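Local structure of endoglucanase (1VHO) at residues V247-L258 against R297-L305. The protein is probably a metal-dependent aminopeptidase of the M42 family, despite its endoglucanase name, binding two divalent metal cations per subunit. Numbering follows the deposited sequence.
Sequences VIGLGPVVDRNL and RTSLISIPL
Val247 and Ser302 form a hydrogen-bonded antiparallel pair: Val247 N reaches Ser302 O at 2.7 Å in the carbonyl plane, and Ser302 N returns a bond to Val247 O. Water 1 also donates to that Val247 carbonyl and accepts from Ser302 OG. The branched Val247 suits a strand; its CG2, anti to the carbonyl carbon, rests 3.9 Å from Pro304 CG. In the neighbouring non-hydrogen-bonded pair, on the other face, Ile248 and Ile301 lie side by side, and Ile248 CD1 packs on CG1 and CG2 of Ile301, while Val259 of helix 256-268 also touches Ile248.

Gly249 N then bonds Leu300 O, and the chains part. A CB on Gly249 would crowd Leu300 CD2, so glycine fits here. Water 2 fills in for direct pairing, donating to the carbonyls of Gly249 and Leu300 and accepting from Ser299 OG. Contact resumes where Asp255 N meets Thr298 O at 2.8 Å, nearly straight (171°). Val254 CG1 packs against Leu300 CB.

Asp255 is the N-cap of helix 256-268. A chi1 of -178° swings its carboxylate away from its own backbone N, and OD1 accepts from Leu258 N at 2.9 Å. Asp255 OD2 lies 3.3 Å from Arg297 CG, against the arginine's aliphatic stem. Asp255 OD2 is 4.9 Å from Arg297 NE, so the opposite charges probably attract only at a distance. Leu258 crosses the same arginine, CD1 at the guanidinium edge near NH1 and CD2 3.5 Å from Arg297 O. Were Asp255 an alanine, Leu258 N would probably lose its capping acceptor and a gap would be likely to open beside the Arg297 stem.

A strand, a water-bridged loop and a capped helix thus line strand 297-304 of the mixed sheet in the M42 alpha/beta peptidase domain, where Ser302 touches Asp227, a predicted zinc ligand.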
loop_
_atom_site.group_PDB
_atom_site.type_symbol
_atom_site.label_atom_id
_atom_site.label_comp_id
_atom_site.label_asym_id
_atom_site.label_seq_id
_atom_site.Cartn_x
_atom_site.Cartn_y
_atom_site.Cartn_z
ATOM N N VAL A 247 13.901 0.007 -5.936
ATOM C CA VAL A 247 14.345 -1.246 -6.537
ATOM C C VAL A 247 13.674 -1.538 -7.863
ATOM O O VAL A 247 12.455 -1.726 -8.001
ATOM C CB VAL A 247 14.041 -2.421 -5.577
ATOM C CG1 VAL A 247 14.681 -3.711 -6.124
ATOM C CG2 VAL A 247 14.537 -2.132 -4.163
ATOM N N ILE A 248 14.522 -1.545 -8.916
ATOM C CA ILE A 248 13.998 -1.787 -10.247
ATOM C C ILE A 248 13.747 -3.279 -10.455
ATOM O O ILE A 248 14.726 -4.032 -10.297
ATOM C CB ILE A 248 15.091 -1.359 -11.300
ATOM C CG1 ILE A 248 15.387 0.139 -11.123
ATOM C CG2 ILE A 248 14.598 -1.714 -12.690
ATOM C CD1 ILE A 248 14.113 0.988 -11.253
ATOM N N GLY A 249 12.545 -3.667 -10.795
ATOM C CA GLY A 249 12.200 -5.057 -11.100
ATOM C C GLY A 249 12.722 -5.374 -12.511
ATOM O O GLY A 249 12.529 -4.621 -13.470
ATOM N N LEU A 250 13.348 -6.562 -12.653
ATOM C CA LEU A 250 13.877 -6.916 -13.983
ATOM C C LEU A 250 13.303 -8.243 -14.461
ATOM O O LEU A 250 13.973 -8.980 -15.205
ATOM C CB LEU A 250 15.415 -7.008 -13.877
ATOM C CG LEU A 250 16.113 -5.683 -13.587
ATOM C CD1 LEU A 250 17.567 -5.872 -13.182
ATOM C CD2 LEU A 250 15.997 -4.751 -14.798
ATOM N N GLY A 251 12.104 -8.578 -14.003
ATOM C CA GLY A 251 11.458 -9.835 -14.367
ATOM C C GLY A 251 11.063 -9.917 -15.826
ATOM O O GLY A 251 11.031 -8.960 -16.610
ATOM N N PRO A 252 10.561 -11.095 -16.227
ATOM C CA PRO A 252 10.128 -11.316 -17.589
ATOM C C PRO A 252 8.939 -10.480 -18.022
ATOM O O PRO A 252 8.774 -10.268 -19.226
ATOM C CB PRO A 252 9.787 -12.802 -17.644
ATOM C CG PRO A 252 9.752 -13.292 -16.267
ATOM C CD PRO A 252 10.529 -12.324 -15.414
ATOM N N VAL A 253 8.084 -10.003 -17.124
ATOM C CA VAL A 253 6.919 -9.208 -17.571
ATOM C C VAL A 253 7.267 -7.768 -17.877
ATOM O O VAL A 253 6.632 -7.134 -18.726
ATOM C CB VAL A 253 5.785 -9.272 -16.527
ATOM C CG1 VAL A 253 5.496 -10.743 -16.177
ATOM C CG2 VAL A 253 6.111 -8.509 -15.263
ATOM N N VAL A 254 8.369 -7.245 -17.293
ATOM C CA VAL A 254 8.677 -5.850 -17.586
ATOM C C VAL A 254 9.182 -5.604 -18.996
ATOM O O VAL A 254 9.771 -6.490 -19.623
ATOM C CB VAL A 254 9.668 -5.239 -16.588
ATOM C CG1 VAL A 254 9.164 -5.479 -15.156
ATOM C CG2 VAL A 254 11.070 -5.795 -16.754
ATOM N N ASP A 255 8.916 -4.379 -19.450
ATOM C CA ASP A 255 9.442 -3.992 -20.779
ATOM C C ASP A 255 10.869 -3.515 -20.497
ATOM O O ASP A 255 11.081 -2.394 -20.038
ATOM C CB ASP A 255 8.557 -2.953 -21.400
ATOM C CG ASP A 255 8.980 -2.515 -22.790
ATOM O OD1 ASP A 255 10.093 -1.970 -22.958
ATOM O OD2 ASP A 255 8.175 -2.678 -23.723
ATOM N N ARG A 256 11.878 -4.355 -20.813
ATOM C CA ARG A 256 13.261 -3.985 -20.480
ATOM C C ARG A 256 13.751 -2.717 -21.133
ATOM O O ARG A 256 14.625 -2.049 -20.563
ATOM C CB ARG A 256 14.202 -5.179 -20.743
ATOM C CG ARG A 256 15.621 -4.940 -20.246
ATOM C CD ARG A 256 15.733 -4.973 -18.734
ATOM N NE ARG A 256 17.060 -4.605 -18.268
ATOM C CZ ARG A 256 17.667 -3.448 -18.260
ATOM N NH1 ARG A 256 17.071 -2.341 -18.730
ATOM N NH2 ARG A 256 18.902 -3.340 -17.755
ATOM N N ASN A 257 13.235 -2.344 -22.296
ATOM C CA ASN A 257 13.670 -1.105 -22.957
ATOM C C ASN A 257 13.116 0.101 -22.206
ATOM O O ASN A 257 13.785 1.113 -22.056
ATOM C CB ASN A 257 13.178 -1.057 -24.408
ATOM C CG ASN A 257 13.582 0.224 -25.107
ATOM O OD1 ASN A 257 12.769 0.890 -25.766
ATOM N ND2 ASN A 257 14.843 0.628 -24.966
ATOM N N LEU A 258 11.860 0.040 -21.796
ATOM C CA LEU A 258 11.280 1.157 -20.989
ATOM C C LEU A 258 12.075 1.268 -19.697
ATOM O O LEU A 258 12.527 2.331 -19.255
ATOM C CB LEU A 258 9.820 0.818 -20.660
ATOM C CG LEU A 258 9.147 1.702 -19.580
ATOM C CD1 LEU A 258 9.143 3.148 -20.030
ATOM C CD2 LEU A 258 7.734 1.221 -19.261
ATOM N N ARG A 297 3.408 -0.965 -22.185
ATOM C CA ARG A 297 4.803 -1.203 -21.762
ATOM C C ARG A 297 4.843 -0.926 -20.237
ATOM O O ARG A 297 4.489 0.193 -19.879
ATOM C CB ARG A 297 5.758 -0.312 -22.513
ATOM C CG ARG A 297 5.666 -0.567 -24.043
ATOM C CD ARG A 297 6.717 0.254 -24.786
ATOM N NE ARG A 297 6.232 1.575 -25.124
ATOM C CZ ARG A 297 6.335 2.670 -24.393
ATOM N NH1 ARG A 297 6.947 2.612 -23.218
ATOM N NH2 ARG A 297 5.823 3.812 -24.834
ATOM N N THR A 298 5.283 -1.906 -19.463
ATOM C CA THR A 298 5.261 -1.757 -18.015
ATOM C C THR A 298 6.574 -1.970 -17.293
ATOM O O THR A 298 7.479 -2.707 -17.684
ATOM C CB THR A 298 4.206 -2.723 -17.420
ATOM O OG1 THR A 298 2.942 -2.593 -18.106
ATOM C CG2 THR A 298 3.904 -2.381 -15.961
ATOM N N SER A 299 6.723 -1.207 -16.202
ATOM C CA SER A 299 7.876 -1.290 -15.334
ATOM C C SER A 299 7.386 -1.533 -13.895
ATOM O O SER A 299 6.338 -0.981 -13.536
ATOM C CB SER A 299 8.691 0.013 -15.378
ATOM O OG SER A 299 9.690 -0.035 -14.349
ATOM N N LEU A 300 8.102 -2.319 -13.116
ATOM C CA LEU A 300 7.796 -2.564 -11.716
ATOM C C LEU A 300 8.914 -1.929 -10.885
ATOM O O LEU A 300 10.096 -2.161 -11.142
ATOM C CB LEU A 300 7.754 -4.050 -11.377
ATOM C CG LEU A 300 7.525 -4.366 -9.862
ATOM C CD1 LEU A 300 6.034 -4.124 -9.592
ATOM C CD2 LEU A 300 7.911 -5.814 -9.642
ATOM N N ILE A 301 8.572 -1.020 -9.973
ATOM C CA ILE A 301 9.574 -0.370 -9.130
ATOM C C ILE A 301 9.090 -0.498 -7.677
ATOM O O ILE A 301 7.940 -0.139 -7.407
ATOM C CB ILE A 301 9.878 1.078 -9.492
ATOM C CG1 ILE A 301 10.251 1.214 -10.986
ATOM C CG2 ILE A 301 11.057 1.611 -8.666
ATOM C CD1 ILE A 301 10.391 2.599 -11.502
ATOM N N SER A 302 9.973 -0.893 -6.797
ATOM C CA SER A 302 9.646 -1.166 -5.423
ATOM C C SER A 302 10.413 -0.375 -4.386
ATOM O O SER A 302 11.574 -0.018 -4.578
ATOM C CB SER A 302 9.932 -2.676 -5.107
ATOM O OG SER A 302 9.050 -3.485 -5.907
ATOM N N ILE A 303 9.716 -0.167 -3.251
ATOM C CA ILE A 303 10.337 0.494 -2.095
ATOM C C ILE A 303 10.836 -0.595 -1.129
ATOM O O ILE A 303 10.070 -1.526 -0.806
ATOM C CB ILE A 303 9.261 1.357 -1.402
ATOM C CG1 ILE A 303 8.941 2.609 -2.238
ATOM C CG2 ILE A 303 9.739 1.774 0.003
ATOM C CD1 ILE A 303 10.094 3.565 -2.494
ATOM N N PRO A 304 12.082 -0.556 -0.684
ATOM C CA PRO A 304 12.620 -1.532 0.257
ATOM C C PRO A 304 11.821 -1.436 1.569
ATOM O O PRO A 304 11.546 -0.324 2.035
ATOM C CB PRO A 304 14.050 -1.064 0.566
ATOM C CG PRO A 304 14.404 -0.281 -0.702
ATOM C CD PRO A 304 13.109 0.462 -1.021
ATOM N N LEU A 305 11.407 -2.583 2.055
ATOM C CA LEU A 305 10.628 -2.547 3.332
ATOM C C LEU A 305 11.129 -3.675 4.192
ATOM O O LEU A 305 11.345 -4.792 3.719
ATOM C CB LEU A 305 9.152 -2.668 2.939
ATOM C CG LEU A 305 8.106 -2.714 4.049
ATOM C CD1 LEU A 305 6.770 -2.269 3.454
ATOM C CD2 LEU A 305 7.963 -4.120 4.639
HETATM O O HOH W 1 10.816 -3.980 -8.004
HETATM O O HOH W 2 10.988 -2.415 -13.667
HETATM O O HOH W 3 5.742 -4.681 -20.114
#